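Local coordinates for protein Glp_546_48378_50642 (Giardia intestinalis, PDB 2QVW) that cleaves double-stranded RNA into siRNAs of 21 to 23 base pairs for the RNA interference pathway, probably with manganese or magnesium ions as cofactor, at residues C275-T280 against E297-I302; K286-C291 against E409-S414; C291-G296 against I415-N420; V333-E338 against L673-L678; N420-C425 against Y569-Q574. One frame throughout, in Å; residues are numbered along the deposited sequence.

Interaction 1 of 5, residues C275-T280 against E297-I302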
# COMPACT_ATOMS: atom_id res chain seq x y z
N CYS A 275 -13.97 -1.44 -12.79
CA CYS A 275 -14.05 -0.21 -13.57
C CYS A 275 -13.53 0.94 -12.72
O CYS A 275 -12.80 1.81 -13.20
CB CYS A 275 -15.50 0.07 -13.98
SG CYS A 275 -15.71 1.61 -14.88
N ASP A 276 -13.93 0.92 -11.46
CA ASP A 276 -13.51 1.95 -10.52
C ASP A 276 -11.99 1.95 -10.57
O ASP A 276 -11.37 2.91 -11.06
CB ASP A 276 -13.98 1.58 -9.11
CG ASP A 276 -13.95 2.74 -8.13
OD1 ASP A 276 -13.35 3.80 -8.44
OD2 ASP A 276 -14.53 2.59 -7.03
N ILE A 277 -11.41 0.86 -10.09
CA ILE A 277 -9.97 0.69 -10.08
C ILE A 277 -9.34 1.24 -11.36
O ILE A 277 -8.73 2.32 -11.34
CB ILE A 277 -9.59 -0.79 -9.96
CG1 ILE A 277 -10.14 -1.37 -8.65
CG2 ILE A 277 -8.09 -0.95 -10.03
CD1 ILE A 277 -9.62 -2.77 -8.34
N GLN A 278 -9.47 0.51 -12.45
CA GLN A 278 -8.91 0.92 -13.74
C GLN A 278 -8.92 2.42 -13.96
O GLN A 278 -7.93 3.01 -14.38
CB GLN A 278 -9.66 0.25 -14.89
CG GLN A 278 -9.35 -1.20 -15.06
CD GLN A 278 -9.65 -1.68 -16.45
OE1 GLN A 278 -10.80 -1.60 -16.92
NE2 GLN A 278 -8.62 -2.17 -17.14
N ASN A 279 -10.06 3.04 -13.69
CA ASN A 279 -10.20 4.47 -13.87
C ASN A 279 -9.25 5.19 -12.94
O ASN A 279 -8.53 6.09 -13.35
CB ASN A 279 -11.62 4.91 -13.57
CG ASN A 279 -11.80 6.40 -13.74
OD1 ASN A 279 -11.11 7.19 -13.09
ND2 ASN A 279 -12.71 6.80 -14.62
N THR A 280 -9.26 4.78 -11.67
CA THR A 280 -8.39 5.40 -10.68
C THR A 280 -6.94 5.31 -11.15
O THR A 280 -6.24 6.31 -11.20
CB THR A 280 -8.53 4.71 -9.31
OG1 THR A 280 -9.89 4.82 -8.86
CG2 THR A 280 -7.63 5.38 -8.29
N GLU A 297 -3.63 -3.23 -6.25
CA GLU A 297 -2.90 -2.73 -5.10
C GLU A 297 -2.50 -1.27 -5.27
O GLU A 297 -2.49 -0.51 -4.31
CB GLU A 297 -1.67 -3.61 -4.83
CG GLU A 297 -2.01 -4.94 -4.13
CD GLU A 297 -0.79 -5.83 -3.91
OE1 GLU A 297 -0.22 -6.31 -4.91
OE2 GLU A 297 -0.41 -6.06 -2.74
N ARG A 298 -2.16 -0.87 -6.49
CA ARG A 298 -1.80 0.52 -6.74
C ARG A 298 -3.05 1.38 -6.51
O ARG A 298 -2.95 2.53 -6.10
CB ARG A 298 -1.31 0.70 -8.17
CG ARG A 298 -1.10 2.15 -8.60
CD ARG A 298 0.01 2.84 -7.84
NE ARG A 298 0.32 4.16 -8.39
CZ ARG A 298 1.14 5.04 -7.82
NH1 ARG A 298 1.74 4.76 -6.68
NH2 ARG A 298 1.34 6.21 -8.38
N TYR A 299 -4.22 0.81 -6.78
CA TYR A 299 -5.48 1.51 -6.58
C TYR A 299 -5.63 1.82 -5.11
O TYR A 299 -5.52 2.97 -4.70
CB TYR A 299 -6.66 0.67 -7.05
CG TYR A 299 -7.99 1.09 -6.44
CD1 TYR A 299 -8.54 2.35 -6.68
CD2 TYR A 299 -8.66 0.24 -5.57
CE1 TYR A 299 -9.71 2.74 -6.07
CE2 TYR A 299 -9.83 0.63 -4.96
CZ TYR A 299 -10.35 1.87 -5.21
OH TYR A 299 -11.50 2.25 -4.58
N PHE A 300 -5.89 0.77 -4.32
CA PHE A 300 -6.08 0.92 -2.88
C PHE A 300 -5.01 1.80 -2.25
O PHE A 300 -5.26 2.52 -1.30
CB PHE A 300 -6.08 -0.45 -2.21
CG PHE A 300 -6.15 -0.39 -0.71
CD1 PHE A 300 -7.26 0.15 -0.07
CD2 PHE A 300 -5.09 -0.86 0.07
CE1 PHE A 300 -7.32 0.23 1.32
CE2 PHE A 300 -5.13 -0.78 1.46
CZ PHE A 300 -6.25 -0.24 2.09
N ALA A 301 -3.81 1.73 -2.81
CA ALA A 301 -2.70 2.52 -2.31
C ALA A 301 -2.98 3.99 -2.54
O ALA A 301 -2.68 4.83 -1.69
CB ALA A 301 -1.42 2.12 -3.02
N ILE A 302 -3.56 4.29 -3.70
CA ILE A 302 -3.89 5.66 -4.06
C ILE A 302 -5.09 6.15 -3.28
O ILE A 302 -5.16 7.31 -2.88
CB ILE A 302 -4.18 5.77 -5.59
CG1 ILE A 302 -2.85 5.75 -6.36
CG2 ILE A 302 -4.95 7.04 -5.90
CD1 ILE A 302 -2.99 6.06 -7.83
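Helices 275-280 and 297-302 cross at 76° with their axes 9.1 Å apart, and Ile277 and Tyr299 bring their CA atoms closest, 5.8 Å from each other. Tyr299 fills the crossing. Its ring swings off the helix with CG anti to the backbone N (chi1 159°), which lays it across the side chains of three residues of the first helix. Ile277 meets it at about a right angle: CG1 sits over one face in a CH-pi contact, 4.1 Å from the ring centroid, while the other branch, CG2, touches Tyr299 CB at 3.7 Å. Thr280 takes the rim of the same ring. Its methyl CG2 lies in the ring plane beside CD1, 3.5 Å away, and then slides past Ile302, whose CG2 it meets at 4.0 Å. The Thr280 hydroxyl is turned back on its own helix, where OG1 donates to Asp276 O from above the carbonyl plane, so that this oxygen serves both OG1 and the backbone N of Thr280. At the far end of the ring, Tyr299 OH and Asp276 OD2 both hydrogen-bond Thr98 OG1, which links the two polar ends. Helix 267-284, probably the long connector leading from the PAZ side into the RNase III part of Dicer, is thus packed against helix 295-306, which on the side turned away from it rests on helix 330-356 through Phe300.

Interaction 2 of 5, residues K286-C291 against E409-S414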
# COMPACT_ATOMS: atom_id res chain seq x y z
N LYS A 286 0.19 8.81 -12.52
CA LYS A 286 1.38 9.62 -12.75
C LYS A 286 1.27 10.91 -11.96
O LYS A 286 2.04 11.84 -12.15
CB LYS A 286 1.52 9.96 -14.24
CG LYS A 286 1.29 8.79 -15.19
CD LYS A 286 -0.21 8.46 -15.34
CE LYS A 286 -0.47 7.32 -16.33
NZ LYS A 286 -1.92 7.06 -16.54
N SER A 287 0.29 10.96 -11.07
CA SER A 287 0.08 12.15 -10.24
C SER A 287 0.38 11.83 -8.78
O SER A 287 0.33 12.70 -7.92
CB SER A 287 -1.37 12.64 -10.37
OG SER A 287 -1.65 13.06 -11.70
N PHE A 288 0.71 10.57 -8.51
CA PHE A 288 1.00 10.15 -7.15
C PHE A 288 2.35 9.45 -7.09
O PHE A 288 2.68 8.66 -7.96
CB PHE A 288 -0.09 9.20 -6.67
CG PHE A 288 -0.02 8.86 -5.22
CD1 PHE A 288 -0.33 9.81 -4.26
CD2 PHE A 288 0.33 7.59 -4.81
CE1 PHE A 288 -0.28 9.50 -2.91
CE2 PHE A 288 0.38 7.27 -3.47
CZ PHE A 288 0.07 8.22 -2.51
N PRO A 289 3.16 9.76 -6.06
CA PRO A 289 4.47 9.12 -5.93
C PRO A 289 4.38 7.63 -6.23
O PRO A 289 3.59 6.91 -5.61
CB PRO A 289 4.81 9.39 -4.47
CG PRO A 289 4.26 10.76 -4.28
CD PRO A 289 2.91 10.70 -4.96
N ASP A 290 5.18 7.17 -7.20
CA ASP A 290 5.16 5.77 -7.58
C ASP A 290 5.67 4.89 -6.44
O ASP A 290 6.72 5.16 -5.86
CB ASP A 290 6.01 5.54 -8.83
CG ASP A 290 5.79 4.17 -9.44
OD1 ASP A 290 6.60 3.77 -10.31
OD2 ASP A 290 4.81 3.48 -9.07
N CYS A 291 4.92 3.83 -6.14
CA CYS A 291 5.25 2.90 -5.06
C CYS A 291 5.79 1.58 -5.57
O CYS A 291 6.47 0.84 -4.84
CB CYS A 291 4.00 2.62 -4.22
SG CYS A 291 2.69 1.85 -5.18
N GLU A 409 5.02 11.42 4.98
CA GLU A 409 5.46 10.25 5.73
C GLU A 409 4.68 9.01 5.31
O GLU A 409 5.21 7.90 5.32
CB GLU A 409 5.27 10.50 7.22
CG GLU A 409 5.88 11.80 7.72
CD GLU A 409 5.43 12.16 9.13
OE1 GLU A 409 4.21 12.19 9.38
OE2 GLU A 409 6.30 12.42 9.99
N GLU A 410 3.42 9.20 4.96
CA GLU A 410 2.57 8.10 4.52
C GLU A 410 3.15 7.54 3.22
O GLU A 410 3.37 6.34 3.10
CB GLU A 410 1.16 8.62 4.30
CG GLU A 410 0.06 7.57 4.21
CD GLU A 410 0.02 6.85 2.88
OE1 GLU A 410 0.52 7.39 1.87
OE2 GLU A 410 -0.54 5.73 2.84
N ILE A 411 3.41 8.42 2.25
CA ILE A 411 3.98 8.01 0.97
C ILE A 411 5.27 7.24 1.22
O ILE A 411 5.50 6.19 0.62
CB ILE A 411 4.32 9.23 0.06
CG1 ILE A 411 3.08 9.66 -0.73
CG2 ILE A 411 5.43 8.86 -0.92
CD1 ILE A 411 1.94 10.09 0.13
N VAL A 412 6.11 7.79 2.09
CA VAL A 412 7.38 7.17 2.44
C VAL A 412 7.10 5.79 3.01
O VAL A 412 7.74 4.82 2.61
CB VAL A 412 8.14 8.02 3.49
CG1 VAL A 412 9.44 7.35 3.88
CG2 VAL A 412 8.43 9.39 2.93
N GLY A 413 6.13 5.70 3.91
CA GLY A 413 5.79 4.42 4.50
C GLY A 413 5.23 3.46 3.47
O GLY A 413 5.36 2.24 3.61
N SER A 414 4.63 4.02 2.42
CA SER A 414 4.03 3.21 1.35
C SER A 414 5.05 2.73 0.31
O SER A 414 4.91 1.63 -0.23
CB SER A 414 2.91 4.00 0.64
OG SER A 414 2.15 3.16 -0.22
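Phe288 and Ile411 come from opposite directions to start a buried contact in which an irregular loop runs past a helix of the all-helical RNase III fold. Helix 404-417 is the one that holds Glu409, a probable manganese ligand. Along the loop, Phe288 comes first. Its CG is anti to the backbone N (chi1 -171°), and this carries the far end of the ring to the helix although the side chain does not set out in that direction. CZ reaches Ile411 CD1 at 3.7 Å, and CE1 lies 3.8 Å from the same methyl. The carboxylate of Glu410 stands at the ring's edge, near its plane, with OE1 4.5 Å from CZ, while Pro289 CD of the loop itself lies over one face. Pro289 follows and crosses Ile411 at about a right angle. Ile411 serves both loop residues: with chi1 -85° its CG1, beside the backbone N, lies against the two of them, its end CD1 goes to Phe288, and CG2 turns to the proline, 3.6 Å from Pro289 CB. Beyond the contact, the carbonyls of Phe288 and Pro289 are both bound by the guanidinium of Arg298, which holds the loop to helix 295-306, and Phe428 of helix 421-433 packs on Pro289 and Ile411 alike. At Cys291 the loop passes Ser414, about a turn beyond Ile411 on the helix, and the approach is looser: Cys291 CB stands 4.2 Å from Ser414 O and 4.4 Å from Ser414 OG.

Interaction 3 of 5, residues C291-G296 against I415-N420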
# COMPACT_ATOMS: atom_id res chain seq x y z
N CYS A 291 4.92 3.83 -6.14
CA CYS A 291 5.25 2.90 -5.06
C CYS A 291 5.79 1.58 -5.57
O CYS A 291 6.47 0.84 -4.84
CB CYS A 291 4.00 2.62 -4.22
SG CYS A 291 2.69 1.85 -5.18
N GLY A 292 5.48 1.27 -6.82
CA GLY A 292 5.93 0.03 -7.42
C GLY A 292 4.76 -0.89 -7.70
O GLY A 292 4.81 -1.72 -8.61
N ARG A 293 3.71 -0.72 -6.90
CA ARG A 293 2.50 -1.53 -7.03
C ARG A 293 1.80 -1.24 -8.36
O ARG A 293 2.08 -0.23 -9.02
CB ARG A 293 1.54 -1.24 -5.88
CG ARG A 293 2.15 -1.36 -4.50
CD ARG A 293 1.10 -1.11 -3.44
NE ARG A 293 1.60 -1.37 -2.10
CZ ARG A 293 2.46 -0.60 -1.46
NH1 ARG A 293 2.91 0.51 -2.03
NH2 ARG A 293 2.89 -0.93 -0.25
N ILE A 294 0.90 -2.12 -8.75
CA ILE A 294 0.15 -1.93 -9.98
C ILE A 294 -1.21 -2.60 -9.86
O ILE A 294 -1.46 -3.40 -8.96
CB ILE A 294 0.87 -2.53 -11.19
CG1 ILE A 294 1.24 -3.99 -10.92
CG2 ILE A 294 2.11 -1.71 -11.52
CD1 ILE A 294 0.08 -4.97 -11.05
N GLY A 295 -2.10 -2.24 -10.78
CA GLY A 295 -3.43 -2.82 -10.76
C GLY A 295 -4.21 -2.50 -9.51
O GLY A 295 -4.30 -1.35 -9.10
N GLY A 296 -4.78 -3.54 -8.90
CA GLY A 296 -5.58 -3.37 -7.70
C GLY A 296 -4.87 -2.81 -6.48
O GLY A 296 -5.45 -2.01 -5.74
N ILE A 415 6.05 3.55 0.01
CA ILE A 415 7.09 3.19 -0.95
C ILE A 415 7.82 1.98 -0.37
O ILE A 415 8.08 1.00 -1.07
CB ILE A 415 8.14 4.31 -1.10
CG1 ILE A 415 7.47 5.63 -1.53
CG2 ILE A 415 9.22 3.87 -2.09
CD1 ILE A 415 7.02 5.69 -2.97
N PHE A 416 8.15 2.09 0.91
CA PHE A 416 8.88 1.08 1.65
C PHE A 416 8.20 -0.29 1.61
O PHE A 416 8.87 -1.31 1.39
CB PHE A 416 9.02 1.53 3.10
CG PHE A 416 10.05 0.76 3.87
CD1 PHE A 416 11.40 0.95 3.63
CD2 PHE A 416 9.66 -0.14 4.86
CE1 PHE A 416 12.35 0.26 4.37
CE2 PHE A 416 10.60 -0.83 5.59
CZ PHE A 416 11.94 -0.64 5.36
N THR A 417 6.89 -0.32 1.83
CA THR A 417 6.15 -1.58 1.81
C THR A 417 5.80 -2.02 0.40
O THR A 417 5.24 -3.09 0.21
CB THR A 417 4.86 -1.47 2.62
OG1 THR A 417 4.15 -0.29 2.25
CG2 THR A 417 5.17 -1.42 4.11
N GLY A 418 6.11 -1.19 -0.58
CA GLY A 418 5.84 -1.56 -1.96
C GLY A 418 7.02 -2.37 -2.46
O GLY A 418 7.98 -2.56 -1.71
N PRO A 419 7.00 -2.85 -3.71
CA PRO A 419 8.12 -3.64 -4.22
C PRO A 419 9.41 -2.86 -4.44
O PRO A 419 10.45 -3.46 -4.70
CB PRO A 419 7.55 -4.22 -5.52
CG PRO A 419 6.62 -3.17 -5.98
CD PRO A 419 5.91 -2.77 -4.71
N ASN A 420 9.35 -1.54 -4.33
CA ASN A 420 10.54 -0.70 -4.52
C ASN A 420 11.33 -0.53 -3.22
O ASN A 420 12.52 -0.25 -3.25
CB ASN A 420 10.16 0.67 -5.07
CG ASN A 420 9.55 0.59 -6.44
OD1 ASN A 420 9.95 -0.23 -7.27
ND2 ASN A 420 8.57 1.45 -6.70
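Arg293 reaches Thr417 because its chain is extended from CG to NE, and a chi4 of 73° then turns the guanidinium so that its plane contains the threonine hydroxyl. Thr417 answers with OG1 placed between its backbone N and carbonyl carbon. The setting is the C-terminal end of helix 404-417 in the RNase III fold, where the chain leaves the helix through Gly418 and Pro419. NH2 donates to Thr417 OG1 at 2.9 Å in a bent bond, with an angle of 131° at the hydrogen. The other amino group turns inward: NH1 donates to Cys291 SG at 3.4 Å, again within the guanidinium plane, and also to Ser414 O in the last turn of the helix. Bonds from both amino groups fix the rotation of the guanidinium, with Gly418 CA lying over one face, toward the rim, 3.3 Å above the plane. A positive charge beside the last carbonyls of the helix would be expected to suit the negative end of its dipole. Thr417 OG1 has two more hydrogen-bond partners, Gly413 O and Ser414 O, and its side chain lies about 5 Å from a bound manganese ion. Other contacts are mostly packing. Ile415 CD1 comes within 3.9 Å of Cys291 CA, and the ring of Pro419 settles on the bare backbone of Gly292, with Pro419 CG 3.4 Å from Gly292 C.

Interaction 4 of 5, residues V333-E338 against L673-L678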
# COMPACT_ATOMS: atom_id res chain seq x y z
N VAL A 333 -4.89 2.21 7.17
CA VAL A 333 -3.68 2.02 6.40
C VAL A 333 -2.87 3.31 6.37
O VAL A 333 -1.68 3.29 6.60
CB VAL A 333 -4.00 1.58 4.98
CG1 VAL A 333 -2.72 1.39 4.21
CG2 VAL A 333 -4.77 0.27 5.00
N PHE A 334 -3.52 4.44 6.09
CA PHE A 334 -2.82 5.72 6.06
C PHE A 334 -2.20 5.94 7.41
O PHE A 334 -1.06 6.37 7.54
CB PHE A 334 -3.79 6.86 5.78
CG PHE A 334 -3.14 8.23 5.74
CD1 PHE A 334 -3.23 9.03 4.60
CD2 PHE A 334 -2.44 8.73 6.84
CE1 PHE A 334 -2.65 10.29 4.55
CE2 PHE A 334 -1.85 9.98 6.80
CZ PHE A 334 -1.96 10.77 5.64
N GLN A 335 -2.97 5.65 8.44
CA GLN A 335 -2.52 5.81 9.80
C GLN A 335 -1.23 5.02 10.07
O GLN A 335 -0.26 5.57 10.58
CB GLN A 335 -3.62 5.35 10.75
CG GLN A 335 -3.73 6.17 12.01
CD GLN A 335 -4.79 5.65 12.97
OE1 GLN A 335 -5.94 5.43 12.59
NE2 GLN A 335 -4.40 5.45 14.24
N ARG A 336 -1.22 3.74 9.74
CA ARG A 336 -0.05 2.90 9.99
C ARG A 336 1.05 2.90 8.93
O ARG A 336 2.01 2.15 9.03
CB ARG A 336 -0.50 1.46 10.27
CG ARG A 336 -1.47 0.88 9.27
CD ARG A 336 -2.39 -0.12 9.94
NE ARG A 336 -1.63 -1.14 10.66
CZ ARG A 336 -0.95 -2.11 10.06
NH1 ARG A 336 -0.94 -2.20 8.75
NH2 ARG A 336 -0.28 -2.99 10.78
N LEU A 337 0.92 3.75 7.91
CA LEU A 337 1.94 3.84 6.88
C LEU A 337 2.72 5.12 7.15
O LEU A 337 3.91 5.21 6.83
CB LEU A 337 1.30 3.90 5.48
CG LEU A 337 0.72 2.59 4.94
CD1 LEU A 337 0.16 2.82 3.55
CD2 LEU A 337 1.80 1.53 4.90
N GLU A 338 2.05 6.10 7.73
CA GLU A 338 2.67 7.37 8.08
C GLU A 338 3.58 7.10 9.27
O GLU A 338 4.76 7.46 9.28
CB GLU A 338 1.60 8.39 8.48
CG GLU A 338 2.17 9.63 9.13
CD GLU A 338 1.12 10.46 9.83
OE1 GLU A 338 1.49 11.43 10.52
OE2 GLU A 338 -0.08 10.14 9.68
N LEU A 673 -3.75 -3.52 14.02
CA LEU A 673 -3.57 -2.44 14.97
C LEU A 673 -3.27 -1.10 14.30
O LEU A 673 -2.87 -1.06 13.13
CB LEU A 673 -2.46 -2.81 15.95
CG LEU A 673 -2.74 -4.07 16.78
CD1 LEU A 673 -1.60 -4.34 17.74
CD2 LEU A 673 -4.02 -3.88 17.55
N THR A 674 -3.46 -0.01 15.03
CA THR A 674 -3.22 1.32 14.49
C THR A 674 -2.06 2.04 15.15
O THR A 674 -1.28 1.44 15.89
CB THR A 674 -4.46 2.21 14.64
OG1 THR A 674 -4.91 2.16 15.99
CG2 THR A 674 -5.57 1.75 13.70
N GLU A 675 -1.96 3.34 14.87
CA GLU A 675 -0.90 4.19 15.41
C GLU A 675 -0.64 3.99 16.90
O GLU A 675 0.37 3.41 17.29
CB GLU A 675 -1.24 5.66 15.17
CG GLU A 675 -0.18 6.60 15.70
CD GLU A 675 -0.64 8.05 15.72
OE1 GLU A 675 -1.29 8.49 14.75
OE2 GLU A 675 -0.32 8.76 16.71
N GLY A 676 -1.56 4.49 17.73
CA GLY A 676 -1.44 4.36 19.17
C GLY A 676 -0.89 3.02 19.62
O GLY A 676 0.19 2.95 20.20
N ALA A 677 -1.65 1.97 19.35
CA ALA A 677 -1.21 0.63 19.73
C ALA A 677 0.26 0.48 19.35
O ALA A 677 1.13 0.31 20.20
CB ALA A 677 -2.06 -0.41 19.02
N LEU A 678 0.52 0.56 18.05
CA LEU A 678 1.86 0.41 17.52
C LEU A 678 2.87 1.35 18.16
O LEU A 678 4.02 0.99 18.32
CB LEU A 678 1.85 0.64 16.00
CG LEU A 678 1.03 -0.37 15.20
CD1 LEU A 678 1.13 -0.04 13.73
CD2 LEU A 678 1.52 -1.79 15.45
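Arg336 and Leu673 join two helical RNase III domains, which in Dicer pair within one chain as an internal counterpart of the RNase III dimer. The hydrogen bonding rests on the arginine. Its CG lies between the backbone N and the carbonyl carbon (chi1 50°) and the chain bends again further out, which turns NE to Leu673 O at 2.8 Å. That donor lies nearly straight out from the carbonyl, at a C=O...N angle of 171°, although the bond is bent at the hydrogen and the oxygen is tilted 22° out of the guanidinium plane. NH2 goes on to His667 O and, weakly, to His670 O, so one guanidinium gathers several carbonyls around the end of helix 648-669 and the loop after it. Packing makes up the second group. Leu678 CD1 lies 4.1 Å from Arg336 CB. Gln335, extended beyond CG, lies obliquely across Thr674, which holds the N-cap position of helix 675-684 though its side chain makes no capping bond; Gln335 CD is 3.8 Å from Thr674 CB. The same chain crosses Glu675 at about a right angle, CG standing 4.1 Å from Glu675 CB. Acidic groups form the third. The side chain of Glu675 is about 4 Å from a bound manganese ion, which places the domain interface beside the metal sites, and Glu338, a probable manganese ligand, has OE2 5.5 Å from Glu675 OE1.

Interaction 5 of 5, residues N420-C425 against Y569-Q574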
# COMPACT_ATOMS: atom_id res chain seq x y z
N ASN A 420 9.35 -1.54 -4.33
CA ASN A 420 10.54 -0.70 -4.52
C ASN A 420 11.33 -0.53 -3.22
O ASN A 420 12.52 -0.25 -3.25
CB ASN A 420 10.16 0.67 -5.07
CG ASN A 420 9.55 0.59 -6.44
OD1 ASN A 420 9.95 -0.23 -7.27
ND2 ASN A 420 8.57 1.45 -6.70
N GLY A 421 10.62 -0.67 -2.10
CA GLY A 421 11.23 -0.56 -0.79
C GLY A 421 12.11 0.63 -0.48
O GLY A 421 11.94 1.71 -1.07
N ILE A 422 13.04 0.43 0.44
CA ILE A 422 13.97 1.47 0.88
C ILE A 422 14.65 2.16 -0.30
O ILE A 422 14.84 3.37 -0.29
CB ILE A 422 15.04 0.90 1.86
CG1 ILE A 422 15.85 2.05 2.46
CG2 ILE A 422 15.93 -0.11 1.15
CD1 ILE A 422 16.75 1.62 3.58
N TYR A 423 15.00 1.37 -1.31
CA TYR A 423 15.61 1.91 -2.52
C TYR A 423 14.65 2.95 -3.12
O TYR A 423 15.08 3.91 -3.77
CB TYR A 423 15.84 0.79 -3.52
CG TYR A 423 17.20 0.14 -3.43
CD1 TYR A 423 17.33 -1.25 -3.46
CD2 TYR A 423 18.36 0.90 -3.37
CE1 TYR A 423 18.58 -1.86 -3.43
CE2 TYR A 423 19.62 0.31 -3.34
CZ TYR A 423 19.71 -1.08 -3.37
OH TYR A 423 20.95 -1.69 -3.37
N GLY A 424 13.36 2.74 -2.88
CA GLY A 424 12.36 3.66 -3.38
C GLY A 424 12.25 4.91 -2.52
O GLY A 424 12.29 6.02 -3.04
N CYS A 425 12.10 4.73 -1.22
CA CYS A 425 11.99 5.87 -0.30
C CYS A 425 13.19 6.78 -0.50
O CYS A 425 13.05 8.00 -0.59
CB CYS A 425 11.99 5.39 1.15
SG CYS A 425 11.01 3.94 1.43
N TYR A 569 25.57 -2.08 0.50
CA TYR A 569 26.19 -2.99 -0.47
C TYR A 569 25.93 -4.43 -0.06
O TYR A 569 26.28 -5.36 -0.77
CB TYR A 569 27.69 -2.75 -0.54
CG TYR A 569 28.09 -1.49 -1.28
CD1 TYR A 569 28.13 -1.46 -2.68
CD2 TYR A 569 28.43 -0.33 -0.59
CE1 TYR A 569 28.49 -0.30 -3.36
CE2 TYR A 569 28.79 0.83 -1.26
CZ TYR A 569 28.82 0.84 -2.65
OH TYR A 569 29.15 2.00 -3.30
N HIS A 570 25.31 -4.61 1.11
CA HIS A 570 24.98 -5.93 1.64
C HIS A 570 23.56 -6.34 1.22
O HIS A 570 23.19 -7.51 1.30
CB HIS A 570 25.08 -5.94 3.17
CG HIS A 570 26.46 -6.13 3.70
ND1 HIS A 570 27.21 -7.26 3.44
CD2 HIS A 570 27.23 -5.34 4.49
CE1 HIS A 570 28.38 -7.16 4.05
NE2 HIS A 570 28.42 -6.01 4.70
N ARG A 571 22.78 -5.36 0.79
CA ARG A 571 21.41 -5.64 0.38
C ARG A 571 21.40 -6.65 -0.75
O ARG A 571 22.22 -6.57 -1.67
CB ARG A 571 20.73 -4.34 -0.05
CG ARG A 571 20.60 -3.33 1.08
CD ARG A 571 19.91 -2.06 0.63
NE ARG A 571 19.89 -1.07 1.69
CZ ARG A 571 19.42 0.17 1.55
NH1 ARG A 571 18.93 0.56 0.38
NH2 ARG A 571 19.43 1.01 2.57
N SER A 572 20.47 -7.60 -0.68
CA SER A 572 20.35 -8.65 -1.68
C SER A 572 20.22 -8.12 -3.10
O SER A 572 20.67 -8.76 -4.04
CB SER A 572 19.17 -9.55 -1.36
OG SER A 572 17.97 -8.81 -1.25
N VAL A 573 19.60 -6.96 -3.28
CA VAL A 573 19.45 -6.39 -4.61
C VAL A 573 20.39 -5.20 -4.72
O VAL A 573 20.37 -4.31 -3.86
CB VAL A 573 18.02 -5.88 -4.87
CG1 VAL A 573 17.82 -5.65 -6.36
CG2 VAL A 573 17.00 -6.87 -4.32
N GLN A 574 21.20 -5.17 -5.77
CA GLN A 574 22.14 -4.06 -5.95
C GLN A 574 21.72 -3.09 -7.05
O GLN A 574 21.01 -3.45 -7.98
CB GLN A 574 23.54 -4.60 -6.25
CG GLN A 574 24.22 -5.25 -5.07
CD GLN A 574 24.19 -4.39 -3.83
OE1 GLN A 574 23.21 -4.39 -3.10
NE2 GLN A 574 25.26 -3.64 -3.60
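Tyr423 and Arg571 slide past each other in opposite directions, each reaching from its own segment toward the other's backbone. The tyrosine has a chi1 of -92°, and this aims the ring from the first turn of its helix at the loop 569-574. OH donates to Val573 O at 2.7 Å; it lies in the plane of that carbonyl, on a lone pair, and the oxygen in turn sits near the plane of the ring, at its edge. Val573 adds an apolar touch, its CB 4.3 Å from Tyr423 CE1. Beyond its first torsion Arg571 is extended, which carries the guanidinium back along the ring to the helix. NH1 hangs over one face of Tyr423, displaced toward the rim and 3.8 Å from CE2. Ring and guanidinium planes stand 72° apart, and CZ is 5.1 Å from the ring centroid, so the cation-pi attraction is weak at most. Ile422 supports the guanidinium from another direction, crossing Arg571 at about a right angle. Its CG1 is anti to the backbone N (chi1 -172°), and its CG2 lies over a face of the guanidinium, 3.5 Å from CZ. The charge is matched further out: NE pairs with Glu737 and NH1 with Glu426. In this surface contact Arg571 therefore ties the loop before helix 591-602 to helix 421-433 and to helix 737-748, while Ile422 also leans on Phe416 of helix 404-417.

Interactions 1, 2 and 3 are tied together by two arginines, Arg298 of interaction 1 and Arg293 of interaction 3, which both bind backbone carbonyls of interaction 2. Interactions 2 and 3 share Cys291 and helix 404-417, their centres 9 Å apart. Interaction 4 meets this helix at the probable metal site, where the carboxylates of Glu409 and Glu338, both probable ligands of one manganese, come close together, and carries the contact to the second RNase III domain. Bound manganese lies about 5 Å from the side chain of Thr417 in interaction 3 and about 4 Å from that of Glu675 in interaction 4. Interaction 5, which shares Asn420 with interaction 3, lies on the surface away from the annotated sites, its centre 24 Å from that of interaction 4.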